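Local coordinates for protein XRE family transcriptional regulator (Enterobacter cloacae subsp. cloacae, PDB 6B8W) that probably regulates transcription by binding DNA through a helix-turn-helix domain, the piece crystallised here being its metal-binding cupin domain, at residues Thr60-Pro63 with Asp64-Val67. Sequence-based numbering, arbitrary orientation.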
loop_
_atom_site.group_PDB
_atom_site.type_symbol
_atom_site.label_atom_id
_atom_site.label_comp_id
_atom_site.label_asym_id
_atom_site.label_seq_id
_atom_site.Cartn_x
_atom_site.Cartn_y
_atom_site.Cartn_z
ATOM N N THR A 60 -2.453 2.693 18.418
ATOM C CA THR A 60 -2.098 3.815 17.561
ATOM C C THR A 60 -1.038 3.361 16.561
ATOM O O THR A 60 -0.091 2.666 16.929
ATOM C CB THR A 60 -1.572 5.000 18.381
ATOM O OG1 THR A 60 -2.566 5.370 19.342
ATOM C CG2 THR A 60 -1.272 6.188 17.497
ATOM N N LEU A 61 -1.259 3.701 15.301
ATOM C CA LEU A 61 -0.332 3.399 14.201
ATOM C C LEU A 61 0.186 4.687 13.598
ATOM O O LEU A 61 -0.589 5.615 13.344
ATOM C CB LEU A 61 -1.049 2.607 13.135
ATOM C CG LEU A 61 -1.516 1.209 13.539
ATOM C CD1 LEU A 61 -2.382 0.643 12.431
ATOM C CD2 LEU A 61 -0.351 0.276 13.817
ATOM N N TYR A 62 1.498 4.742 13.370
ATOM C CA TYR A 62 2.162 5.901 12.790
ATOM C C TYR A 62 2.539 5.574 11.322
ATOM O O TYR A 62 2.418 4.410 10.904
ATOM C CB TYR A 62 3.390 6.274 13.635
ATOM C CG TYR A 62 3.007 6.718 15.024
ATOM C CD1 TYR A 62 2.603 8.035 15.275
ATOM C CD2 TYR A 62 2.991 5.813 16.077
ATOM C CE1 TYR A 62 2.211 8.426 16.543
ATOM C CE2 TYR A 62 2.618 6.202 17.348
ATOM C CZ TYR A 62 2.231 7.499 17.575
ATOM O OH TYR A 62 1.855 7.851 18.832
ATOM N N PRO A 63 2.987 6.584 10.545
ATOM C CA PRO A 63 3.324 6.363 9.129
ATOM C C PRO A 63 4.211 5.162 8.865
ATOM O O PRO A 63 5.204 4.966 9.545
ATOM C CB PRO A 63 4.006 7.663 8.741
ATOM C CG PRO A 63 3.234 8.660 9.572
ATOM C CD PRO A 63 3.186 7.999 10.901
ATOM N N ASP A 64 3.809 4.377 7.862
ATOM C CA ASP A 64 4.469 3.142 7.434
ATOM C C ASP A 64 4.360 1.993 8.449
ATOM O O ASP A 64 4.968 0.938 8.261
ATOM C CB ASP A 64 5.900 3.385 6.912
ATOM C CG ASP A 64 5.917 3.930 5.474
ATOM O OD1 ASP A 64 4.828 4.128 4.871
ATOM O OD2 ASP A 64 7.028 4.138 4.936
ATOM N N GLN A 65 3.528 2.177 9.481
ATOM C CA GLN A 65 3.251 1.112 10.400
ATOM C C GLN A 65 1.964 0.503 9.919
ATOM O O GLN A 65 1.128 1.194 9.349
ATOM C CB GLN A 65 3.111 1.585 11.843
ATOM C CG GLN A 65 4.430 2.114 12.413
ATOM C CD GLN A 65 4.312 2.501 13.872
ATOM O OE1 GLN A 65 3.216 2.631 14.402
ATOM N NE2 GLN A 65 5.435 2.683 14.518
ATOM N N GLY A 66 1.813 -0.796 10.146
ATOM C CA GLY A 66 0.637 -1.501 9.700
ATOM C C GLY A 66 0.224 -2.666 10.561
ATOM O O GLY A 66 0.928 -3.052 11.480
ATOM N N VAL A 67 -0.943 -3.211 10.251
ATOM C CA VAL A 67 -1.477 -4.350 10.957
ATOM C C VAL A 67 -2.269 -5.193 9.978
ATOM O O VAL A 67 -2.961 -4.656 9.101
ATOM C CB VAL A 67 -2.343 -3.914 12.169
ATOM C CG1 VAL A 67 -3.462 -2.964 11.757
ATOM C CG2 VAL A 67 -2.913 -5.127 12.901
HETATM O O HOH W 1 2.381 1.693 16.587
#
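Pro63 and Asp64 form the corner of a type II beta turn from Tyr62 to Gln65, which links strand 57-61 of one cupin sheet to strand 66-70 of the other. Asp64 takes the third place of the turn with positive phi, and its carboxylate leads off to the second subunit: OD1 is hydrogen-bonded to His88 and OD2 to Ser21 of that chain. Gln65 is bonded to Tyr62 twice. Its backbone N closes the turn by donating to Tyr62 O at 2.9 Å, and its side chain reaches back along the incoming strand, where OE1 accepts the backbone N-H of Tyr62, with N to OE1 also 2.9 Å. This second bond is nearly straight at hydrogen (168°), although the donor stands above the amide carbonyl plane. With CG anti to its carbonyl carbon (chi1 -67°) and the chain extended beyond it, the Gln65 side chain runs alongside that of Tyr62, amide and ring planes 80° apart. OE1 thereby meets the ring at its edge, 3.6 Å from CD2. A water donates to this same oxygen, at a rather short 2.5 Å, and to Thr60 O at 2.7 Å, bridging side chain and strand. At Gly66 the chain enters strand 66-70, and the side chain of Val67 points toward Leu61. There its CG1 meets Leu61 CD1 at 3.8 Å, the two side chains crossing at about a right angle, with Met52 against Leu61 and Ile54 against Val67 from strand 50-54. Val67 lies about 7 Å, side chain to side chain, from Glu41, a manganese ligand of this protein, although no metal is bound in this chain. Gripped by the Tyr62 N-H and the water, the Gln65 amide is probably fixed in rotation, bracing the turn that joins the two sheets, while Leu61 and Val67 close its apolar side.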